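Local coordinates for DUF72 domain-containing protein (Thermotoga maritima, PDB 1VPQ) that is of unknown function but belongs to the DUF72 family, adopts a TIM-barrel-like fold and binds sulfate ions in the crystal, at residues V14-S19 against I260-F265; F129-S134 against Y159-E164; Y199-F204 against Y247-N252. All blocks are in the same frame, centred on the assembly; numbering follows the deposited sequence.

Interactions 1 and 3 are both buried and touch each other, their centres about 8 Å apart: interaction 3 lies within the sheet of the barrel, interaction 1 between that sheet and a helix outside it. Strand 13-18 adds to strand 245-250, which pairs with strand 199-204, and helix 257-270 follows strand 245-250 in the chain. Interaction 3 combines backbone hydrogen bonds with polar and aromatic side chains, where R203 binds a sulfate. Interaction 1 is mainly apolar packing, without hydrogen bonds between helix and strand. Interaction 2, its centre about 28 Å from that of interaction 1, is only partly buried and joins two loops through aromatic rings, a stacked arginine and two hydrogen bonds.

Interaction 1 of 3, residues V14-S19 against I260-F265; sequences VYVGTS and INALQF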
loop_
_atom_site.group_PDB
_atom_site.type_symbol
_atom_site.label_atom_id
_atom_site.label_comp_id
_atom_site.label_asym_id
_atom_site.label_seq_id
_atom_site.Cartn_x
_atom_site.Cartn_y
_atom_site.Cartn_z
ATOM N N VAL A 14 -6.447 5.669 12.808
ATOM C CA VAL A 14 -6.558 5.024 11.502
ATOM C C VAL A 14 -6.296 6.067 10.417
ATOM O O VAL A 14 -6.927 7.111 10.413
ATOM C CB VAL A 14 -7.939 4.385 11.292
ATOM C CG1 VAL A 14 -8.103 3.919 9.854
ATOM C CG2 VAL A 14 -8.144 3.225 12.250
ATOM N N TYR A 15 -5.356 5.785 9.518
ATOM C CA TYR A 15 -5.060 6.671 8.375
ATOM C C TYR A 15 -5.548 6.070 7.065
ATOM O O TYR A 15 -4.998 5.075 6.590
ATOM C CB TYR A 15 -3.555 6.918 8.225
ATOM C CG TYR A 15 -2.870 7.529 9.417
ATOM C CD1 TYR A 15 -2.511 6.748 10.509
ATOM C CD2 TYR A 15 -2.547 8.883 9.439
ATOM C CE1 TYR A 15 -1.859 7.299 11.607
ATOM C CE2 TYR A 15 -1.903 9.448 10.531
ATOM C CZ TYR A 15 -1.556 8.652 11.615
ATOM O OH TYR A 15 -0.911 9.211 12.709
ATOM N N VAL A 16 -6.559 6.687 6.470
ATOM C CA VAL A 16 -7.015 6.284 5.136
ATOM C C VAL A 16 -6.488 7.242 4.051
ATOM O O VAL A 16 -6.469 8.471 4.223
ATOM C CB VAL A 16 -8.558 6.122 5.051
ATOM C CG1 VAL A 16 -9.276 7.408 5.440
ATOM C CG2 VAL A 16 -9.000 5.654 3.642
ATOM N N GLY A 17 -6.047 6.648 2.945
ATOM C CA GLY A 17 -5.647 7.383 1.758
ATOM C C GLY A 17 -5.752 6.503 0.526
ATOM O O GLY A 17 -6.435 5.479 0.542
ATOM N N THR A 18 -5.078 6.919 -0.544
ATOM C CA THR A 18 -5.049 6.179 -1.806
ATOM C C THR A 18 -3.622 5.810 -2.222
ATOM O O THR A 18 -2.643 6.324 -1.679
ATOM C CB THR A 18 -5.656 7.009 -2.939
ATOM O OG1 THR A 18 -5.019 8.290 -2.951
ATOM C CG2 THR A 18 -7.175 7.175 -2.756
ATOM N N SER A 19 -3.520 4.907 -3.194
ATOM C CA SER A 19 -2.229 4.543 -3.774
ATOM C C SER A 19 -1.915 5.533 -4.879
ATOM O O SER A 19 -2.444 5.431 -5.988
ATOM C CB SER A 19 -2.239 3.121 -4.335
ATOM O OG SER A 19 -2.350 2.168 -3.299
ATOM N N ILE A 260 -12.955 8.211 -4.573
ATOM C CA ILE A 260 -14.374 8.161 -4.180
ATOM C C ILE A 260 -14.571 7.233 -2.987
ATOM O O ILE A 260 -15.086 7.651 -1.946
ATOM C CB ILE A 260 -15.299 7.728 -5.363
ATOM C CG1 ILE A 260 -15.373 8.844 -6.407
ATOM C CG2 ILE A 260 -16.721 7.409 -4.878
ATOM C CD1 ILE A 260 -16.040 8.452 -7.719
ATOM N N ASN A 261 -14.142 5.985 -3.130
ATOM C CA ASN A 261 -14.276 5.001 -2.063
ATOM C C ASN A 261 -13.501 5.378 -0.797
ATOM O O ASN A 261 -13.974 5.138 0.322
ATOM C CB ASN A 261 -13.840 3.606 -2.538
ATOM C CG ASN A 261 -14.796 2.991 -3.553
ATOM O OD1 ASN A 261 -14.398 2.136 -4.338
ATOM N ND2 ASN A 261 -16.058 3.415 -3.538
ATOM N N ALA A 262 -12.315 5.954 -0.968
ATOM C CA ALA A 262 -11.492 6.337 0.180
ATOM C C ALA A 262 -12.165 7.461 0.965
ATOM O O ALA A 262 -12.102 7.500 2.201
ATOM C CB ALA A 262 -10.089 6.746 -0.272
ATOM N N LEU A 263 -12.799 8.368 0.231
ATOM C CA LEU A 263 -13.585 9.456 0.819
ATOM C C LEU A 263 -14.855 8.953 1.514
ATOM O O LEU A 263 -15.262 9.510 2.537
ATOM C CB LEU A 263 -13.967 10.483 -0.246
ATOM C CG LEU A 263 -12.847 11.358 -0.815
ATOM C CD1 LEU A 263 -13.328 12.060 -2.052
ATOM C CD2 LEU A 263 -12.354 12.370 0.212
ATOM N N GLN A 264 -15.485 7.925 0.942
ATOM C CA GLN A 264 -16.649 7.289 1.562
ATOM C C GLN A 264 -16.233 6.617 2.852
ATOM O O GLN A 264 -16.898 6.736 3.872
ATOM C CB GLN A 264 -17.260 6.243 0.635
ATOM C CG GLN A 264 -18.034 6.804 -0.523
ATOM C CD GLN A 264 -18.388 5.733 -1.533
ATOM O OE1 GLN A 264 -17.550 5.294 -2.310
ATOM N NE2 GLN A 264 -19.635 5.315 -1.528
ATOM N N PHE A 265 -15.116 5.910 2.786
ATOM C CA PHE A 265 -14.548 5.221 3.942
ATOM C C PHE A 265 -14.137 6.203 5.042
ATOM O O PHE A 265 -14.390 5.968 6.224
ATOM C CB PHE A 265 -13.331 4.406 3.492
ATOM C CG PHE A 265 -12.908 3.358 4.469
ATOM C CD1 PHE A 265 -13.523 2.120 4.473
ATOM C CD2 PHE A 265 -11.892 3.604 5.364
ATOM C CE1 PHE A 265 -13.139 1.147 5.352
ATOM C CE2 PHE A 265 -11.501 2.642 6.255
ATOM C CZ PHE A 265 -12.129 1.404 6.252
#
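V16 reaches from the strand to A262 and F265 on the helix, and its side chain accounts for much of the contact. Its CB already lies 4.2 Å from F265 CD2. From there the two methyls part company. CG1 sits between the backbone N and the carbonyl carbon, while CG2, trans to the backbone N, is the branch thrust at this turn of the helix. CG2 ends 3.9 Å from A262 O and equally close to F265 CD2, with A262 CB a little farther off. The methyl thus touches both a backbone carbonyl and the ring, which it meets obliquely. F265 brings its ring there because its CG is trans to the backbone N (chi1 -163°). V16 also packs on K266 and L269, farther along helix 257-270.

This is the helix-on-strand packing of a TIM barrel: the last helix, 257-270, runs back against the first strand. The axes of the two short segments approach to 8.0 Å, with 165° between their directions, nearly antiparallel. Strand 245-250 is the neighbour of strand 13-18 in the sheet, and F250 on it also packs on A262.

A262, with its single methyl, faces the strand where G17 has no side chain, and A262 CA and G17 CA are 6.1 Å apart. The A262 methyl, CB, meets two strand residues, T18 CG2 at 3.9 Å and G17 O at 4.0 Å. T18 meets A262 through its own methyl, while its OG1 is hydrogen-bonded to the backbone O of G20. Beyond the F265 ring, V236 of helix 226-240 continues the apolar layer.

Interaction 2 of 3, residues F129-S134 against Y159-E164; sequences FSFKFS and YSWDRE. With SO4 (sulfate ion), chain C.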
loop_
_atom_site.group_PDB
_atom_site.type_symbol
_atom_site.label_atom_id
_atom_site.label_comp_id
_atom_site.label_asym_id
_atom_site.label_seq_id
_atom_site.Cartn_x
_atom_site.Cartn_y
_atom_site.Cartn_z
ATOM N N PHE A 129 1.893 -12.633 -8.243
ATOM C CA PHE A 129 1.193 -13.922 -8.286
ATOM C C PHE A 129 2.173 -15.089 -8.354
ATOM O O PHE A 129 1.961 -16.121 -7.718
ATOM C CB PHE A 129 0.265 -13.951 -9.499
ATOM C CG PHE A 129 -0.684 -15.115 -9.518
ATOM C CD1 PHE A 129 -1.757 -15.160 -8.649
ATOM C CD2 PHE A 129 -0.512 -16.157 -10.419
ATOM C CE1 PHE A 129 -2.633 -16.229 -8.665
ATOM C CE2 PHE A 129 -1.388 -17.228 -10.442
ATOM C CZ PHE A 129 -2.450 -17.265 -9.565
ATOM N N SER A 130 3.246 -14.896 -9.118
ATOM C CA SER A 130 4.302 -15.904 -9.307
ATOM C C SER A 130 5.124 -16.229 -8.056
ATOM O O SER A 130 5.792 -17.249 -8.014
ATOM C CB SER A 130 5.265 -15.440 -10.394
ATOM O OG SER A 130 5.833 -14.197 -10.030
ATOM N N PHE A 131 5.107 -15.349 -7.064
ATOM C CA PHE A 131 5.750 -15.616 -5.773
ATOM C C PHE A 131 4.868 -16.585 -4.995
ATOM O O PHE A 131 3.755 -16.232 -4.614
ATOM C CB PHE A 131 5.922 -14.309 -5.000
ATOM C CG PHE A 131 6.792 -14.415 -3.766
ATOM C CD1 PHE A 131 8.137 -14.730 -3.868
ATOM C CD2 PHE A 131 6.280 -14.127 -2.513
ATOM C CE1 PHE A 131 8.952 -14.792 -2.747
ATOM C CE2 PHE A 131 7.093 -14.180 -1.385
ATOM C CZ PHE A 131 8.434 -14.520 -1.511
ATOM N N LYS A 132 5.370 -17.796 -4.774
ATOM C CA LYS A 132 4.619 -18.864 -4.108
ATOM C C LYS A 132 5.272 -19.303 -2.801
ATOM O O LYS A 132 6.474 -19.156 -2.611
ATOM C CB LYS A 132 4.502 -20.096 -5.013
ATOM C CG LYS A 132 3.855 -19.857 -6.368
ATOM C CD LYS A 132 4.075 -21.072 -7.270
ATOM C CE LYS A 132 3.177 -21.051 -8.508
ATOM N NZ LYS A 132 2.990 -19.667 -9.071
ATOM N N PHE A 133 4.460 -19.866 -1.916
ATOM C CA PHE A 133 4.951 -20.399 -0.656
ATOM C C PHE A 133 5.899 -21.565 -0.922
ATOM O O PHE A 133 5.504 -22.585 -1.501
ATOM C CB PHE A 133 3.804 -20.868 0.239
ATOM C CG PHE A 133 4.265 -21.408 1.558
ATOM C CD1 PHE A 133 4.696 -22.719 1.673
ATOM C CD2 PHE A 133 4.299 -20.597 2.676
ATOM C CE1 PHE A 133 5.141 -23.219 2.885
ATOM C CE2 PHE A 133 4.745 -21.088 3.888
ATOM C CZ PHE A 133 5.164 -22.408 3.995
ATOM N N SER A 134 7.149 -21.396 -0.503
ATOM C CA SER A 134 8.158 -22.453 -0.574
ATOM C C SER A 134 9.189 -22.168 0.497
ATOM O O SER A 134 9.224 -21.072 1.045
ATOM C CB SER A 134 8.829 -22.508 -1.953
ATOM O OG SER A 134 9.652 -21.375 -2.172
ATOM N N TYR A 159 -2.371 -17.728 -3.486
ATOM C CA TYR A 159 -3.147 -18.459 -2.478
ATOM C C TYR A 159 -2.304 -19.337 -1.525
ATOM O O TYR A 159 -2.609 -19.438 -0.333
ATOM C CB TYR A 159 -4.228 -19.320 -3.166
ATOM C CG TYR A 159 -3.696 -20.578 -3.828
ATOM C CD1 TYR A 159 -3.078 -20.530 -5.083
ATOM C CD2 TYR A 159 -3.800 -21.815 -3.196
ATOM C CE1 TYR A 159 -2.585 -21.676 -5.685
ATOM C CE2 TYR A 159 -3.302 -22.964 -3.790
ATOM C CZ TYR A 159 -2.691 -22.892 -5.034
ATOM O OH TYR A 159 -2.193 -24.039 -5.626
ATOM N N SER A 160 -1.252 -19.961 -2.063
ATOM C CA SER A 160 -0.367 -20.867 -1.319
ATOM C C SER A 160 0.147 -20.309 0.015
ATOM O O SER A 160 0.563 -21.072 0.892
ATOM C CB SER A 160 0.833 -21.244 -2.194
ATOM O OG SER A 160 1.553 -20.096 -2.608
ATOM N N TRP A 161 0.126 -18.983 0.147
ATOM C CA TRP A 161 0.643 -18.301 1.327
ATOM C C TRP A 161 -0.321 -18.240 2.520
ATOM O O TRP A 161 0.109 -17.942 3.634
ATOM C CB TRP A 161 1.069 -16.874 0.955
ATOM C CG TRP A 161 2.337 -16.795 0.154
ATOM C CD1 TRP A 161 2.448 -16.565 -1.187
ATOM C CD2 TRP A 161 3.678 -16.920 0.649
ATOM N NE1 TRP A 161 3.764 -16.554 -1.555
ATOM C CE2 TRP A 161 4.542 -16.774 -0.451
ATOM C CE3 TRP A 161 4.230 -17.158 1.918
ATOM C CZ2 TRP A 161 5.928 -16.850 -0.328
ATOM C CZ3 TRP A 161 5.609 -17.230 2.040
ATOM C CH2 TRP A 161 6.442 -17.075 0.921
ATOM N N ASP A 162 -1.613 -18.493 2.305
ATOM C CA ASP A 162 -2.600 -18.370 3.399
ATOM C C ASP A 162 -2.621 -19.609 4.294
ATOM O O ASP A 162 -3.595 -20.369 4.303
ATOM C CB ASP A 162 -4.016 -18.066 2.877
ATOM C CG ASP A 162 -5.047 -17.975 4.008
ATOM O OD1 ASP A 162 -4.744 -17.338 5.030
ATOM O OD2 ASP A 162 -6.150 -18.556 3.890
ATOM N N ARG A 163 -1.545 -19.785 5.056
ATOM C CA ARG A 163 -1.375 -20.944 5.924
ATOM C C ARG A 163 -0.688 -20.499 7.215
ATOM O O ARG A 163 -0.060 -19.450 7.252
ATOM C CB ARG A 163 -0.566 -22.042 5.212
ATOM C CG ARG A 163 0.760 -21.574 4.627
ATOM C CD ARG A 163 1.444 -22.660 3.812
ATOM N NE ARG A 163 1.783 -23.835 4.611
ATOM C CZ ARG A 163 2.210 -25.001 4.123
ATOM N NH1 ARG A 163 2.371 -25.182 2.818
ATOM N NH2 ARG A 163 2.481 -25.999 4.955
ATOM N N GLU A 164 -0.811 -21.293 8.269
ATOM C CA GLU A 164 -0.391 -20.842 9.595
ATOM C C GLU A 164 1.087 -20.485 9.659
ATOM O O GLU A 164 1.464 -19.492 10.268
ATOM C CB GLU A 164 -0.723 -21.889 10.664
ATOM C CG GLU A 164 -0.571 -21.376 12.103
ATOM C CD GLU A 164 -1.262 -20.023 12.349
ATOM O OE1 GLU A 164 -2.398 -19.808 11.854
ATOM O OE2 GLU A 164 -0.659 -19.170 13.039
HETATM S S SO4 C . 0.487 -9.718 -10.468
HETATM O O1 SO4 C . 1.207 -8.463 -10.270
HETATM O O2 SO4 C . 0.651 -10.184 -11.834
HETATM O O3 SO4 C . 1.027 -10.740 -9.583
HETATM O O4 SO4 C . -0.931 -9.537 -10.188
#
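S160 and F133 meet where two neighbouring beta-alpha loops of the TIM barrel pack together: the first follows strand 120-126, the second strand 152-155, and each leads into the next helix. S160 OG, held between its own backbone N and carbonyl carbon (chi1 58°), accepts the amide of F133 at 3.0 Å in an almost straight bond (177° at the hydrogen). The same oxygen is hydrogen-bonded to ND1 of H158, so it is gripped twice. S160 O also comes 3.3 Å from F133 CB.

W161 lies next, its indole set with one face against the F133 backbone and its edge at F131 O. NE1 donates to F131 O at 3.1 Å; that oxygen lies in the indole plane, although the N-H arrives from above the carbonyl plane. F133 CA rides over the centre of the six-membered ring, 3.7 Å from its centroid, a CH-pi contact, and the F133 ring turns its edge to the same indole in an offset edge-to-face pair. The F131 ring runs nearly parallel to the indole but slid so far aside that they barely overlap. W161 also stacks on F156, and F131 on F127.

At D162, an inverse gamma turn swings the chain back, with R163 N bonded to W161 O. R163 then lays its side chain over F133: the guanidinium is stacked on the ring at 17° between planes, an off-centre cation-pi contact, while NH2 pairs with E165. Nearer the backbone, R163 CD sits almost squarely above the ring, 3.5 Å from the centroid, and at the far end R163 NH1 reaches F133 CE1 at 3.4 Å.

Interaction 3 of 3, residues Y199-F204 against Y247-N252; sequences YAYFRF and YVFFNN. With SO4 (sulfate ion), chain B.
Y201 to F204 run parallel and in register with Y247 to F250, the strand axes 4.7 Å apart and only 8° off parallel, and five backbone hydrogen bonds join them from Y247 N to A200 O at one end to N251 N to F204 O at the other. Y201, R203, Y247 and F249 share one face. There the Y201 ring slants against that of F249, with OH 3.5 Å from F249 CE2; E54 and T82 take up that hydroxyl. On the face with F202, F204, V248 and F250, which meets the surrounding helices, F204 turns its edge onto the face of F250 (planes 69° apart), bringing CD2 3.5 Å from F250 CZ. V248 CG1, trans to its backbone N, touches F204 CE2 at 3.4 Å.

R203 is the charged side chain of this strand pair. Sulfate O4 lies at the guanidinium edge, 3.0 Å from NH2; NH1 reaches O1 at 3.1 Å. R203 also forms salt bridges with E155 and E54. K84, R157 and Y220 complete the site of this ion, probably from the crystallisation liquor. TIM barrels keep their active sites at the C-terminal strand ends, where this sulfate sits, consistent with a ligand pocket.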
loop_
_atom_site.group_PDB
_atom_site.type_symbol
_atom_site.label_atom_id
_atom_site.label_comp_id
_atom_site.label_asym_id
_atom_site.label_seq_id
_atom_site.Cartn_x
_atom_site.Cartn_y
_atom_site.Cartn_z
ATOM N N TYR A 199 0.972 -2.937 14.225
ATOM C CA TYR A 199 0.379 -2.108 13.183
ATOM C C TYR A 199 -0.465 -2.974 12.251
ATOM O O TYR A 199 -0.149 -4.145 12.019
ATOM C CB TYR A 199 1.464 -1.377 12.384
ATOM C CG TYR A 199 2.199 -0.369 13.227
ATOM C CD1 TYR A 199 1.677 0.900 13.428
ATOM C CD2 TYR A 199 3.398 -0.697 13.860
ATOM C CE1 TYR A 199 2.337 1.831 14.225
ATOM C CE2 TYR A 199 4.069 0.227 14.663
ATOM C CZ TYR A 199 3.530 1.490 14.839
ATOM O OH TYR A 199 4.176 2.421 15.628
ATOM N N ALA A 200 -1.557 -2.400 11.752
ATOM C CA ALA A 200 -2.348 -3.016 10.676
ATOM C C ALA A 200 -2.170 -2.216 9.398
ATOM O O ALA A 200 -1.953 -1.006 9.436
ATOM C CB ALA A 200 -3.813 -3.085 11.045
ATOM N N TYR A 201 -2.268 -2.915 8.273
ATOM C CA TYR A 201 -2.104 -2.328 6.957
ATOM C C TYR A 201 -3.128 -2.977 6.029
ATOM O O TYR A 201 -3.099 -4.188 5.847
ATOM C CB TYR A 201 -0.681 -2.586 6.460
ATOM C CG TYR A 201 -0.190 -1.673 5.338
ATOM C CD1 TYR A 201 -0.779 -1.689 4.074
ATOM C CD2 TYR A 201 0.886 -0.822 5.542
ATOM C CE1 TYR A 201 -0.303 -0.866 3.049
ATOM C CE2 TYR A 201 1.364 -0.005 4.536
ATOM C CZ TYR A 201 0.774 -0.031 3.288
ATOM O OH TYR A 201 1.259 0.796 2.290
ATOM N N PHE A 202 -4.030 -2.182 5.454
ATOM C CA PHE A 202 -5.044 -2.708 4.533
ATOM C C PHE A 202 -4.815 -2.180 3.143
ATOM O O PHE A 202 -4.545 -0.994 2.979
ATOM C CB PHE A 202 -6.451 -2.291 4.953
ATOM C CG PHE A 202 -6.874 -2.846 6.265
ATOM C CD1 PHE A 202 -6.361 -2.324 7.450
ATOM C CD2 PHE A 202 -7.789 -3.884 6.328
ATOM C CE1 PHE A 202 -6.753 -2.838 8.684
ATOM C CE2 PHE A 202 -8.184 -4.402 7.554
ATOM C CZ PHE A 202 -7.663 -3.874 8.736
ATOM N N ARG A 203 -4.962 -3.049 2.145
ATOM C CA ARG A 203 -4.943 -2.615 0.753
ATOM C C ARG A 203 -6.153 -3.161 -0.006
ATOM O O ARG A 203 -6.379 -4.358 -0.014
ATOM C CB ARG A 203 -3.642 -3.033 0.077
ATOM C CG ARG A 203 -2.403 -2.362 0.670
ATOM C CD ARG A 203 -1.196 -2.578 -0.218
ATOM N NE ARG A 203 -1.170 -1.675 -1.368
ATOM C CZ ARG A 203 -0.780 -2.005 -2.600
ATOM N NH1 ARG A 203 -0.424 -3.242 -2.900
ATOM N NH2 ARG A 203 -0.782 -1.088 -3.556
ATOM N N PHE A 204 -6.921 -2.265 -0.629
ATOM C CA PHE A 204 -8.122 -2.634 -1.379
ATOM C C PHE A 204 -7.923 -2.358 -2.864
ATOM O O PHE A 204 -7.771 -1.212 -3.273
ATOM C CB PHE A 204 -9.340 -1.858 -0.865
ATOM C CG PHE A 204 -9.555 -1.963 0.632
ATOM C CD1 PHE A 204 -9.444 -3.181 1.293
ATOM C CD2 PHE A 204 -9.897 -0.844 1.373
ATOM C CE1 PHE A 204 -9.651 -3.270 2.671
ATOM C CE2 PHE A 204 -10.111 -0.925 2.753
ATOM C CZ PHE A 204 -9.985 -2.137 3.397
ATOM N N TYR A 247 -3.154 1.601 8.686
ATOM C CA TYR A 247 -3.012 2.310 7.415
ATOM C C TYR A 247 -3.859 1.625 6.365
ATOM O O TYR A 247 -3.683 0.443 6.090
ATOM C CB TYR A 247 -1.544 2.360 6.972
ATOM C CG TYR A 247 -0.623 2.701 8.111
ATOM C CD1 TYR A 247 -0.668 3.954 8.717
ATOM C CD2 TYR A 247 0.271 1.761 8.612
ATOM C CE1 TYR A 247 0.156 4.260 9.786
ATOM C CE2 TYR A 247 1.097 2.060 9.675
ATOM C CZ TYR A 247 1.038 3.309 10.262
ATOM O OH TYR A 247 1.871 3.603 11.333
ATOM N N VAL A 248 -4.772 2.378 5.771
ATOM C CA VAL A 248 -5.746 1.824 4.846
ATOM C C VAL A 248 -5.608 2.555 3.519
ATOM O O VAL A 248 -5.749 3.774 3.460
ATOM C CB VAL A 248 -7.182 1.991 5.393
ATOM C CG1 VAL A 248 -8.192 1.315 4.483
ATOM C CG2 VAL A 248 -7.295 1.444 6.832
ATOM N N PHE A 249 -5.317 1.819 2.457
ATOM C CA PHE A 249 -5.161 2.430 1.130
ATOM C C PHE A 249 -6.068 1.764 0.116
ATOM O O PHE A 249 -6.223 0.543 0.142
ATOM C CB PHE A 249 -3.705 2.344 0.660
ATOM C CG PHE A 249 -2.737 3.028 1.581
ATOM C CD1 PHE A 249 -2.489 4.391 1.463
ATOM C CD2 PHE A 249 -2.089 2.318 2.584
ATOM C CE1 PHE A 249 -1.610 5.031 2.323
ATOM C CE2 PHE A 249 -1.203 2.960 3.451
ATOM C CZ PHE A 249 -0.969 4.319 3.310
ATOM N N PHE A 250 -6.653 2.582 -0.767
ATOM C CA PHE A 250 -7.497 2.123 -1.883
ATOM C C PHE A 250 -6.727 2.216 -3.182
ATOM O O PHE A 250 -6.169 3.263 -3.508
ATOM C CB PHE A 250 -8.762 2.975 -2.016
ATOM C CG PHE A 250 -9.842 2.612 -1.052
ATOM C CD1 PHE A 250 -9.774 3.030 0.269
ATOM C CD2 PHE A 250 -10.923 1.852 -1.460
ATOM C CE1 PHE A 250 -10.766 2.703 1.169
ATOM C CE2 PHE A 250 -11.921 1.519 -0.567
ATOM C CZ PHE A 250 -11.839 1.951 0.757
ATOM N N ASN A 251 -6.745 1.124 -3.939
ATOM C CA ASN A 251 -5.871 0.948 -5.085
ATOM C C ASN A 251 -6.626 0.881 -6.405
ATOM O O ASN A 251 -6.013 0.777 -7.467
ATOM C CB ASN A 251 -5.054 -0.341 -4.890
ATOM C CG ASN A 251 -3.775 -0.352 -5.698
ATOM O OD1 ASN A 251 -3.158 0.691 -5.928
ATOM N ND2 ASN A 251 -3.365 -1.533 -6.132
ATOM N N ASN A 252 -7.954 0.916 -6.328
ATOM C CA ASN A 252 -8.818 0.871 -7.509
ATOM C C ASN A 252 -8.897 2.242 -8.149
ATOM O O ASN A 252 -9.967 2.823 -8.256
ATOM C CB ASN A 252 -10.216 0.346 -7.154
ATOM C CG ASN A 252 -10.888 1.134 -6.034
ATOM O OD1 ASN A 252 -10.260 1.475 -5.035
ATOM N ND2 ASN A 252 -12.179 1.400 -6.190
HETATM S S SO4 B . -0.574 -3.672 -6.612
HETATM O O1 SO4 B . -0.550 -4.725 -5.602
HETATM O O2 SO4 B . 0.225 -4.060 -7.769
HETATM O O3 SO4 B . -1.955 -3.470 -7.023
HETATM O O4 SO4 B . -0.001 -2.453 -6.052
#